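ATP-dependent DNA helicase PIF1 (PDB 7OTJ) probably couples ATP hydrolysis to 5'-to-3' unwinding of DNA, including G-quadruplexes, and so helps to keep the nuclear and mitochondrial genomes stable. Local coordinates at residues Ala51-Thr56 and Arg102-Asp107; Ser20-Gly25 and Leu139-Asp144; Ile106-Met111 and Lys454-Thr459; Ala72-Gly77 and Asn118-Ile123. All blocks are in the same frame, centred on the assembly; numbering follows the deposited sequence.

In the fold
From the N terminus, strand 21-25 enters the first parallel sheet and is paired by contact 2 with 139-144, closing a loop of 113 residues. Contact 1, joining 51-56 to 102-107, nests inside that loop; strand 103-107 lies directly beside strand 138-143, so contacts 1 and 2 are parts of one sheet. Contact 4 starts within the loop of contact 1 and ends beyond it, crossing contact 1 while remaining nested in contact 2; it ties the turn after helix 68-72 to helix 114-128. Contact 3 starts where contact 1 ends and crosses contacts 2 and 4, spanning 342 residues to bring 454-459 against the nucleotide end of this sheet.

Contact 1: Ala51-Thr56 and Arg102-Asp107; sequences AVTAST and RVLIID. With PO4 (phosphate ion), chain P; nucleotides of chain C.
A51 and V103 begin a parallel pairing of two neighbouring strands, with A51 N bonded to V103 O at 2.8 Å. The chain then alternates in the usual parallel way: I105 N gives to A51 O (2.9 Å) and D107 N to T53 O (2.8 Å). Beyond the strand end S55 N still reaches D107 O at 3.2 Å, though this bond is bent to 137°.

Among the side chains, the CB of A51 meets L104 CD1 at 3.7 Å. The T53 side chain crosses L104 at about a right angle; a chi1 of 64° sets its OG1 between the backbone N and the carbonyl carbon, against the I105 carbonyl at a doubtfully short distance, with I106 CG1 as a further neighbour. A54 and D107 share the other face, their CB atoms 4.0 Å apart.

Polar ends lead outside the pair. D107 OD2 is hydrogen-bonded to S32 of the phosphate-binding loop, close to the bound magnesium, as expected for the aspartate of a Walker B motif. At the opposite end R102 makes a weak bond to a phosphate ion, probably from the crystallisation liquor. T56, at the N-cap of the following helix, makes a weak bond from its hydroxyl to the backbone N of A59, and its CA lies 3.7 Å from OP1 of thymidine DT4 of chain C.

Helix 31-45 packs on V52, I105 and D107, while F71 of helix 68-72 lies against A51, T53 and L104; strands 66-67 and 138-143 continue the sheet on either side.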
# COMPACT_ATOMS: atom_id res chain seq x y z
N ALA A 51 -5.57 15.82 -3.46
CA ALA A 51 -5.91 14.41 -3.56
C ALA A 51 -4.66 13.58 -3.28
O ALA A 51 -3.71 13.61 -4.06
CB ALA A 51 -6.50 14.11 -4.93
N VAL A 52 -4.64 12.88 -2.14
CA VAL A 52 -3.52 12.01 -1.77
C VAL A 52 -3.83 10.57 -2.18
O VAL A 52 -4.82 9.99 -1.71
CB VAL A 52 -3.23 12.08 -0.26
CG1 VAL A 52 -2.02 11.23 0.09
CG2 VAL A 52 -3.04 13.52 0.19
N THR A 53 -2.95 9.97 -2.97
CA THR A 53 -3.22 8.65 -3.54
C THR A 53 -1.91 7.88 -3.70
O THR A 53 -0.82 8.46 -3.76
CB THR A 53 -3.91 8.66 -4.93
OG1 THR A 53 -3.05 9.26 -5.90
CG2 THR A 53 -5.26 9.35 -4.89
N ALA A 54 -2.04 6.56 -3.70
CA ALA A 54 -0.94 5.66 -3.99
C ALA A 54 -1.50 4.46 -4.75
O ALA A 54 -2.71 4.24 -4.79
CB ALA A 54 -0.21 5.22 -2.72
N SER A 55 -0.60 3.69 -5.36
CA SER A 55 -1.02 2.58 -6.21
C SER A 55 -1.63 1.44 -5.41
O SER A 55 -2.46 0.69 -5.94
CB SER A 55 0.16 2.07 -7.03
OG SER A 55 1.24 1.73 -6.18
N THR A 56 -1.20 1.23 -4.17
CA THR A 56 -1.75 0.18 -3.33
C THR A 56 -2.34 0.76 -2.05
O THR A 56 -2.02 1.89 -1.65
CB THR A 56 -0.67 -0.86 -2.96
OG1 THR A 56 0.35 -0.23 -2.19
CG2 THR A 56 -0.06 -1.45 -4.21
N ARG A 102 -7.32 20.15 -6.84
CA ARG A 102 -6.32 21.01 -7.46
C ARG A 102 -4.99 20.32 -7.70
O ARG A 102 -4.32 20.61 -8.69
CB ARG A 102 -6.07 22.26 -6.61
CG ARG A 102 -7.30 23.12 -6.40
CD ARG A 102 -7.82 23.67 -7.72
NE ARG A 102 -6.82 24.49 -8.39
CZ ARG A 102 -6.61 25.77 -8.12
NH1 ARG A 102 -7.32 26.42 -7.21
NH2 ARG A 102 -5.64 26.42 -8.78
N VAL A 103 -4.58 19.42 -6.80
CA VAL A 103 -3.34 18.68 -6.94
C VAL A 103 -3.66 17.20 -6.77
O VAL A 103 -4.39 16.82 -5.85
CB VAL A 103 -2.29 19.13 -5.89
CG1 VAL A 103 -0.99 18.33 -6.04
CG2 VAL A 103 -2.04 20.62 -5.99
N LEU A 104 -3.07 16.37 -7.62
CA LEU A 104 -3.22 14.92 -7.52
C LEU A 104 -1.85 14.33 -7.25
O LEU A 104 -0.96 14.39 -8.11
CB LEU A 104 -3.84 14.32 -8.79
CG LEU A 104 -3.94 12.79 -8.83
CD1 LEU A 104 -4.67 12.25 -7.61
CD2 LEU A 104 -4.64 12.36 -10.10
N ILE A 105 -1.68 13.78 -6.06
CA ILE A 105 -0.45 13.11 -5.64
C ILE A 105 -0.64 11.62 -5.85
O ILE A 105 -1.65 11.05 -5.42
CB ILE A 105 -0.12 13.44 -4.17
CG1 ILE A 105 0.24 14.92 -4.02
CG2 ILE A 105 0.98 12.52 -3.66
CD1 ILE A 105 0.37 15.37 -2.58
N ILE A 106 0.34 10.98 -6.49
CA ILE A 106 0.32 9.53 -6.70
C ILE A 106 1.65 8.99 -6.21
O ILE A 106 2.67 9.12 -6.91
CB ILE A 106 0.07 9.14 -8.16
CG1 ILE A 106 -1.12 9.91 -8.74
CG2 ILE A 106 -0.14 7.63 -8.26
CD1 ILE A 106 -1.35 9.61 -10.19
N ASP A 107 1.66 8.38 -5.03
CA ASP A 107 2.86 7.71 -4.56
C ASP A 107 2.91 6.29 -5.14
O ASP A 107 1.90 5.75 -5.59
CB ASP A 107 2.91 7.68 -3.02
CG ASP A 107 4.33 7.54 -2.47
OD1 ASP A 107 5.26 7.21 -3.23
OD2 ASP A 107 4.52 7.75 -1.25
P PO4 P . -2.35 24.79 -9.31
O1 PO4 P . -2.74 26.24 -9.48
O2 PO4 P . -1.26 24.46 -10.29
O3 PO4 P . -3.54 23.89 -9.56
O4 PO4 P . -1.85 24.57 -7.90
P DT C 4 -4.34 -3.60 -3.31
OP1 DT C 4 -4.09 -2.55 -2.29
OP2 DT C 4 -4.86 -4.92 -2.91
O5' DT C 4 -5.31 -2.95 -4.40
C5' DT C 4 -5.03 -1.65 -4.88
C4' DT C 4 -5.92 -1.29 -6.06
O4' DT C 4 -5.57 -2.09 -7.21
C3' DT C 4 -7.40 -1.54 -5.84
O3' DT C 4 -7.96 -0.45 -5.16
C2' DT C 4 -7.91 -1.63 -7.28
C1' DT C 4 -6.73 -2.29 -8.00
N1 DT C 4 -6.91 -3.76 -8.26
C2 DT C 4 -7.08 -4.19 -9.55
O2 DT C 4 -7.10 -3.44 -10.50
N3 DT C 4 -7.24 -5.54 -9.69
C4 DT C 4 -7.25 -6.49 -8.69
O4 DT C 4 -7.40 -7.68 -8.92
C5 DT C 4 -7.06 -5.98 -7.35
C7 DT C 4 -7.04 -6.93 -6.19
C6 DT C 4 -6.90 -4.65 -7.20

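Contact 2: Ser20-Gly25 and Leu139-Asp144; sequences SLFYTG and LVACGD
The ring of Y23 rests on C142: CB of C142 lies over its face, 4.2 Å from the centroid, and SG stands obliquely at 4.0 Å in a sulfur-aromatic contact. A chi1 of 71°, which sets the ring between its own backbone N and carbonyl carbon, swings it across to the neighbouring strand. There its edge also meets a methyl of V140, CE2 to CG1 at 4.1 Å. The hydroxyl end continues to the carbonyl of K31.

On the opposite face of the sheet F22 lays a ring edge along the backbone from A141 to G143. Its CD1 sits 3.7 Å from A141 CB, and the small alanine and the glycine beyond it form the shallow trough in which this edge runs. W176 meets F22 edge-to-face.

Between these two layers of side chains the strands run parallel, with L21, A141 and Y23 donating in turn across the pair; the last bond, G143 N to Y23 O, is weak. This is the core of a P-loop NTPase fold: strand 21-25 leads into the Walker A loop at G25 and on to helix 31-45.

A hydroxyl joins the strands near each end. S20 OG accepts from L139 N at 2.9 Å, and T24 OG1, anti to its own N, donates in the carbonyl plane to a lone pair of G143 O at 2.6 Å. D144 CB fits beside G25 O (3.5 Å), its carboxylate forming a salt bridge with R206.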
# COMPACT_ATOMS: atom_id res chain seq x y z
N SER A 20 3.60 20.58 -12.52
CA SER A 20 3.33 19.15 -12.52
C SER A 20 4.63 18.40 -12.75
O SER A 20 5.35 18.67 -13.72
CB SER A 20 2.30 18.79 -13.59
OG SER A 20 1.00 19.19 -13.20
N LEU A 21 4.96 17.48 -11.84
CA LEU A 21 6.27 16.86 -11.91
C LEU A 21 6.23 15.45 -11.34
O LEU A 21 5.30 15.06 -10.64
CB LEU A 21 7.31 17.71 -11.17
CG LEU A 21 7.14 18.05 -9.69
CD1 LEU A 21 7.53 16.88 -8.78
CD2 LEU A 21 7.99 19.28 -9.37
N PHE A 22 7.29 14.71 -11.66
CA PHE A 22 7.57 13.40 -11.11
C PHE A 22 8.93 13.47 -10.43
O PHE A 22 9.90 13.93 -11.03
CB PHE A 22 7.55 12.35 -12.21
CG PHE A 22 8.26 11.06 -11.87
CD1 PHE A 22 7.82 10.25 -10.84
CD2 PHE A 22 9.35 10.65 -12.62
CE1 PHE A 22 8.47 9.06 -10.56
CE2 PHE A 22 10.00 9.47 -12.34
CZ PHE A 22 9.55 8.67 -11.31
N TYR A 23 9.00 13.06 -9.17
CA TYR A 23 10.28 13.01 -8.50
C TYR A 23 10.55 11.58 -8.03
O TYR A 23 9.64 10.87 -7.59
CB TYR A 23 10.38 14.02 -7.35
CG TYR A 23 9.57 13.75 -6.11
CD1 TYR A 23 10.13 13.11 -5.02
CD2 TYR A 23 8.25 14.19 -6.00
CE1 TYR A 23 9.41 12.88 -3.86
CE2 TYR A 23 7.52 13.97 -4.85
CZ TYR A 23 8.10 13.32 -3.78
OH TYR A 23 7.38 13.09 -2.63
N THR A 24 11.80 11.15 -8.23
CA THR A 24 12.16 9.75 -8.05
C THR A 24 13.43 9.59 -7.23
O THR A 24 14.00 10.58 -6.73
CB THR A 24 12.31 9.09 -9.42
OG1 THR A 24 12.27 7.67 -9.28
CG2 THR A 24 13.61 9.52 -10.09
N GLY A 25 13.89 8.36 -7.09
CA GLY A 25 15.06 8.04 -6.30
C GLY A 25 14.96 6.62 -5.79
O GLY A 25 13.89 6.02 -5.75
N LEU A 139 -0.31 17.43 -11.34
CA LEU A 139 0.05 16.04 -11.11
C LEU A 139 1.40 15.98 -10.41
O LEU A 139 2.37 16.59 -10.87
CB LEU A 139 0.09 15.28 -12.43
CG LEU A 139 0.41 13.79 -12.37
CD1 LEU A 139 -0.64 13.05 -11.56
CD2 LEU A 139 0.48 13.23 -13.78
N VAL A 140 1.45 15.26 -9.28
CA VAL A 140 2.68 15.05 -8.52
C VAL A 140 2.88 13.55 -8.41
O VAL A 140 2.26 12.89 -7.56
CB VAL A 140 2.64 15.70 -7.13
CG1 VAL A 140 3.93 15.37 -6.35
CG2 VAL A 140 2.41 17.22 -7.23
N ALA A 141 3.70 12.99 -9.30
CA ALA A 141 4.00 11.57 -9.28
C ALA A 141 5.26 11.31 -8.47
O ALA A 141 6.25 12.05 -8.57
CB ALA A 141 4.18 11.03 -10.70
N CYS A 142 5.24 10.23 -7.70
CA CYS A 142 6.33 9.93 -6.78
C CYS A 142 6.54 8.42 -6.74
O CYS A 142 5.59 7.67 -6.51
CB CYS A 142 6.02 10.47 -5.38
SG CYS A 142 7.18 9.99 -4.10
N GLY A 143 7.77 7.98 -6.97
CA GLY A 143 8.05 6.56 -6.89
C GLY A 143 9.37 6.22 -7.56
O GLY A 143 10.23 7.08 -7.76
N ASP A 144 9.50 4.94 -7.92
CA ASP A 144 10.76 4.39 -8.40
C ASP A 144 10.41 3.28 -9.38
O ASP A 144 9.86 2.25 -8.97
CB ASP A 144 11.61 3.87 -7.24
CG ASP A 144 12.95 3.29 -7.69
OD1 ASP A 144 13.34 3.50 -8.86
OD2 ASP A 144 13.61 2.62 -6.86

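Contact 3: Ile106-Met111 and Lys454-Thr459; sequences IDEISM and KSQGQT. With ALF (tetrafluoroaluminate ion), chain F.
The carboxamide of Q456 meets the carboxylate of E108 beside the tetrafluoroaluminate ion, where the Walker B (motif II) segment of the first motor domain faces a glutamine-glycine turn of the second, as in other superfamily 1 helicases. The two side chains cross obliquely, with their flat ends turned 62° apart. Q456 NE2 approaches E108 OE2 from above the carboxylate plane and keeps that oxygen in its own amide plane; the bond is 2.6 Å long and nearly straight, at 172°. The second N-H of the same nitrogen goes to S110 OG at 3.2 Å, again in the amide plane.

Q456 gets there as a straight chain, with CG anti to the backbone N (chi1 -175°) and CD continuing outward. Its OE1 accepts from the backbone of L148, whose carbonyl also takes a bond from S110 OG, so the rotation of the amide is fixed from both ends. M111 comes from the opposite direction, bent at its thioether so that CE rests 3.5 Å from Q456 NE2.

The other carboxylate oxygen, E108 OE1, lies beside the tetrafluoroaluminate, 2.8 Å from ALF F1. The water bound to the aluminium is 2.9 Å from E108 OE1, an arrangement consistent with a mimic of the phosphoryl-transfer state. G457 closes in beside it within the type II turn from S455 to Q458. The CA of G457 stands 3.3 Å from E108 OE1 and 3.1 Å from ALF F4.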
# COMPACT_ATOMS: atom_id res chain seq x y z
N ILE A 106 0.34 10.98 -6.49
CA ILE A 106 0.32 9.53 -6.70
C ILE A 106 1.65 8.99 -6.21
O ILE A 106 2.67 9.12 -6.91
CB ILE A 106 0.07 9.14 -8.16
CG1 ILE A 106 -1.12 9.91 -8.74
CG2 ILE A 106 -0.14 7.63 -8.26
CD1 ILE A 106 -1.35 9.61 -10.19
N ASP A 107 1.66 8.38 -5.03
CA ASP A 107 2.86 7.71 -4.56
C ASP A 107 2.91 6.29 -5.14
O ASP A 107 1.90 5.75 -5.59
CB ASP A 107 2.91 7.68 -3.02
CG ASP A 107 4.33 7.54 -2.47
OD1 ASP A 107 5.26 7.21 -3.23
OD2 ASP A 107 4.52 7.75 -1.25
N GLU A 108 4.11 5.72 -5.14
CA GLU A 108 4.37 4.41 -5.73
C GLU A 108 3.82 4.33 -7.16
O GLU A 108 3.04 3.45 -7.52
CB GLU A 108 3.79 3.30 -4.85
CG GLU A 108 4.41 3.23 -3.46
CD GLU A 108 5.88 2.82 -3.48
OE1 GLU A 108 6.50 2.80 -2.39
OE2 GLU A 108 6.43 2.52 -4.57
N ILE A 109 4.27 5.29 -7.98
CA ILE A 109 3.80 5.41 -9.34
C ILE A 109 4.19 4.20 -10.19
O ILE A 109 3.58 3.97 -11.25
CB ILE A 109 4.35 6.72 -9.94
CG1 ILE A 109 3.64 7.09 -11.24
CG2 ILE A 109 5.85 6.62 -10.13
CD1 ILE A 109 2.19 7.44 -11.05
N SER A 110 5.17 3.41 -9.75
CA SER A 110 5.68 2.32 -10.59
C SER A 110 4.60 1.29 -10.88
O SER A 110 4.58 0.71 -11.97
CB SER A 110 6.90 1.66 -9.94
OG SER A 110 6.54 0.85 -8.83
N MET A 111 3.68 1.08 -9.94
CA MET A 111 2.62 0.09 -10.08
C MET A 111 1.36 0.65 -10.73
O MET A 111 0.35 -0.05 -10.80
CB MET A 111 2.28 -0.52 -8.71
CG MET A 111 3.26 -1.61 -8.25
SD MET A 111 2.91 -2.40 -6.65
CE MET A 111 3.33 -1.09 -5.51
N LYS A 454 2.73 -5.66 -1.30
CA LYS A 454 2.16 -4.78 -0.29
C LYS A 454 3.22 -4.23 0.65
O LYS A 454 2.94 -3.25 1.36
CB LYS A 454 1.08 -5.52 0.51
CG LYS A 454 -0.21 -5.79 -0.28
CD LYS A 454 -1.26 -6.55 0.54
CE LYS A 454 -1.53 -5.88 1.89
NZ LYS A 454 -2.43 -6.67 2.79
N SER A 455 4.42 -4.80 0.67
CA SER A 455 5.49 -4.20 1.46
C SER A 455 6.06 -2.95 0.80
O SER A 455 6.65 -2.12 1.51
CB SER A 455 6.63 -5.19 1.69
OG SER A 455 7.33 -5.44 0.48
N GLN A 456 5.90 -2.79 -0.51
CA GLN A 456 6.53 -1.68 -1.20
C GLN A 456 6.04 -0.36 -0.62
O GLN A 456 4.85 -0.05 -0.66
CB GLN A 456 6.25 -1.75 -2.70
CG GLN A 456 6.98 -0.67 -3.49
CD GLN A 456 6.92 -0.89 -4.99
OE1 GLN A 456 7.13 -2.00 -5.48
NE2 GLN A 456 6.64 0.17 -5.73
N GLY A 457 6.98 0.40 -0.05
CA GLY A 457 6.71 1.63 0.66
C GLY A 457 6.95 1.53 2.15
O GLY A 457 7.11 2.57 2.81
N GLN A 458 7.00 0.32 2.70
CA GLN A 458 7.17 0.14 4.13
C GLN A 458 8.65 0.11 4.50
O GLN A 458 9.51 -0.23 3.68
CB GLN A 458 6.48 -1.14 4.60
CG GLN A 458 4.97 -1.15 4.39
CD GLN A 458 4.26 -0.06 5.18
OE1 GLN A 458 4.62 0.23 6.32
NE2 GLN A 458 3.25 0.55 4.57
N THR A 459 8.93 0.48 5.74
CA THR A 459 10.24 0.33 6.35
C THR A 459 10.13 -0.71 7.46
O THR A 459 9.24 -0.61 8.31
CB THR A 459 10.75 1.66 6.90
OG1 THR A 459 11.00 2.57 5.82
CG2 THR A 459 12.02 1.46 7.69
AL ALF F . 10.27 3.20 -0.93
F1 ALF F . 8.74 4.05 -1.26
F2 ALF F . 11.80 2.35 -0.57
F3 ALF F . 10.95 3.94 -2.41
F4 ALF F . 9.63 2.53 0.60
O HOH W 1 9.14 1.54 -2.28

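Contact 4: Ala72-Gly77 and Asn118-Ile123; sequences AGFGLG and NKLNEI. With nucleotides of chain C.
The phenyl ring of F74 packs on two aliphatic side chains of helix 114-128, L120 and I123. I123 CD1 meets it at the edge, 3.3 Å from CE1, coming from the opposite direction. L120 CD2 approaches obliquely, 3.5 Å from CE2, and the same methyl touches A72 CB at 3.7 Å. That CB in turn lies over the centre of one ring face, so A72 and L120 together form a corner for the phenyl group. Beside this apolar cluster K119 runs out as an extended chain, and its NZ donates to G77 O at 2.9 Å, tilted 33° from the carbonyl plane.

The type II' turn from F74 to G77, closed by a weak bond between G77 N and F74 O, sets the ring and the lysine's acceptor next to each other. Further out, I88 of helix 81-90 packs on F74, and W98 of helix 92-100 lies against both L120 and I123 while its indole N-H holds the carbonyl of A72.

The tip of the turn faces the bound single strand. L76 CD2 lies 3.7 Å from C2 of thymidine DT4 of chain C and touches the base of DT5 of chain C as well, and G75 CA approaches the DT5 sugar.

K119 NZ also donates to G79 O. Two neutral carbonyls thus receive the ammonium of this partly exposed lysine, while across the two segments the buried remainder meets through hydrocarbon contacts.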
# COMPACT_ATOMS: atom_id res chain seq x y z
N ALA A 72 -10.74 7.82 -7.89
CA ALA A 72 -11.37 8.11 -9.18
C ALA A 72 -12.87 7.87 -9.13
O ALA A 72 -13.64 8.63 -9.73
CB ALA A 72 -10.72 7.26 -10.27
N GLY A 73 -13.31 6.83 -8.43
CA GLY A 73 -14.67 6.36 -8.58
C GLY A 73 -14.83 5.29 -9.64
O GLY A 73 -15.96 4.96 -10.00
N PHE A 74 -13.72 4.71 -10.11
CA PHE A 74 -13.71 3.79 -11.23
C PHE A 74 -14.32 2.45 -10.87
O PHE A 74 -14.79 1.72 -11.76
CB PHE A 74 -12.28 3.48 -11.65
CG PHE A 74 -11.70 4.45 -12.60
CD1 PHE A 74 -12.50 5.38 -13.22
CD2 PHE A 74 -10.35 4.40 -12.89
CE1 PHE A 74 -11.95 6.27 -14.10
CE2 PHE A 74 -9.80 5.28 -13.77
CZ PHE A 74 -10.60 6.22 -14.38
N GLY A 75 -14.25 2.07 -9.60
CA GLY A 75 -14.27 0.67 -9.29
C GLY A 75 -12.91 0.19 -9.76
O GLY A 75 -11.88 0.73 -9.33
N LEU A 76 -12.88 -0.72 -10.73
CA LEU A 76 -11.62 -1.17 -11.29
C LEU A 76 -11.22 -0.39 -12.54
O LEU A 76 -10.07 -0.52 -12.98
CB LEU A 76 -11.69 -2.66 -11.63
CG LEU A 76 -11.80 -3.61 -10.42
CD1 LEU A 76 -11.84 -5.05 -10.87
CD2 LEU A 76 -10.66 -3.38 -9.45
N GLY A 77 -12.12 0.41 -13.10
CA GLY A 77 -11.82 1.22 -14.26
C GLY A 77 -11.48 0.42 -15.50
O GLY A 77 -10.54 0.77 -16.22
N ASN A 118 -4.00 7.09 -18.70
CA ASN A 118 -4.61 7.74 -19.86
C ASN A 118 -6.11 7.91 -19.68
O ASN A 118 -6.68 8.93 -20.09
CB ASN A 118 -4.31 6.94 -21.13
CG ASN A 118 -2.90 7.19 -21.66
OD1 ASN A 118 -2.29 8.22 -21.38
ND2 ASN A 118 -2.39 6.24 -22.45
N LYS A 119 -6.77 6.93 -19.07
CA LYS A 119 -8.19 7.07 -18.74
C LYS A 119 -8.39 8.18 -17.72
O LYS A 119 -9.27 9.03 -17.88
CB LYS A 119 -8.75 5.75 -18.21
CG LYS A 119 -8.74 4.61 -19.21
CD LYS A 119 -9.35 3.35 -18.62
CE LYS A 119 -9.64 2.32 -19.69
NZ LYS A 119 -10.29 1.11 -19.13
N LEU A 120 -7.58 8.19 -16.66
CA LEU A 120 -7.68 9.25 -15.66
C LEU A 120 -7.50 10.62 -16.31
O LEU A 120 -8.19 11.58 -15.95
CB LEU A 120 -6.65 9.04 -14.56
CG LEU A 120 -6.92 7.85 -13.64
CD1 LEU A 120 -5.70 7.52 -12.78
CD2 LEU A 120 -8.13 8.14 -12.77
N ASN A 121 -6.58 10.72 -17.27
CA ASN A 121 -6.35 11.98 -17.97
C ASN A 121 -7.61 12.43 -18.71
O ASN A 121 -8.07 13.57 -18.54
CB ASN A 121 -5.18 11.84 -18.93
CG ASN A 121 -4.71 13.17 -19.47
OD1 ASN A 121 -5.00 14.22 -18.90
ND2 ASN A 121 -3.96 13.14 -20.57
N GLU A 122 -8.19 11.54 -19.52
CA GLU A 122 -9.39 11.87 -20.27
C GLU A 122 -10.56 12.19 -19.35
O GLU A 122 -11.37 13.08 -19.64
CB GLU A 122 -9.76 10.73 -21.22
CG GLU A 122 -8.68 10.43 -22.28
CD GLU A 122 -9.13 9.42 -23.33
OE1 GLU A 122 -8.26 8.96 -24.10
OE2 GLU A 122 -10.33 9.10 -23.40
N ILE A 123 -10.66 11.47 -18.23
CA ILE A 123 -11.78 11.69 -17.31
C ILE A 123 -11.62 13.04 -16.62
O ILE A 123 -12.60 13.78 -16.46
CB ILE A 123 -11.87 10.54 -16.29
CG1 ILE A 123 -12.72 9.41 -16.87
CG2 ILE A 123 -12.47 11.01 -14.98
CD1 ILE A 123 -12.04 8.07 -16.91
P DT C 5 -9.17 -0.66 -4.12
OP1 DT C 5 -9.37 0.67 -3.48
OP2 DT C 5 -8.90 -1.85 -3.28
O5' DT C 5 -10.44 -0.90 -5.06
C5' DT C 5 -10.98 0.19 -5.80
C4' DT C 5 -12.50 0.22 -5.70
O4' DT C 5 -13.06 -0.87 -6.47
C3' DT C 5 -13.06 0.08 -4.28
O3' DT C 5 -14.20 0.92 -4.11
C2' DT C 5 -13.42 -1.41 -4.20
C1' DT C 5 -13.79 -1.75 -5.63
N1 DT C 5 -13.43 -3.14 -6.02
C2 DT C 5 -14.40 -3.97 -6.53
O2 DT C 5 -15.56 -3.64 -6.67
N3 DT C 5 -13.97 -5.22 -6.86
C4 DT C 5 -12.68 -5.71 -6.75
O4 DT C 5 -12.38 -6.86 -7.08
C5 DT C 5 -11.71 -4.79 -6.22
C7 DT C 5 -10.27 -5.21 -6.06
C6 DT C 5 -12.13 -3.56 -5.89
P DT C 4 -4.34 -3.60 -3.31
OP1 DT C 4 -4.09 -2.55 -2.29
OP2 DT C 4 -4.86 -4.92 -2.91
O5' DT C 4 -5.31 -2.95 -4.40
C5' DT C 4 -5.03 -1.65 -4.88
C4' DT C 4 -5.92 -1.29 -6.06
O4' DT C 4 -5.57 -2.09 -7.21
C3' DT C 4 -7.40 -1.54 -5.84
O3' DT C 4 -7.96 -0.45 -5.16
C2' DT C 4 -7.91 -1.63 -7.28
C1' DT C 4 -6.73 -2.29 -8.00
N1 DT C 4 -6.91 -3.76 -8.26
C2 DT C 4 -7.08 -4.19 -9.55
O2 DT C 4 -7.10 -3.44 -10.50
N3 DT C 4 -7.24 -5.54 -9.69
C4 DT C 4 -7.25 -6.49 -8.69
O4 DT C 4 -7.40 -7.68 -8.92
C5 DT C 4 -7.06 -5.98 -7.35
C7 DT C 4 -7.04 -6.93 -6.19
C6 DT C 4 -6.90 -4.65 -7.20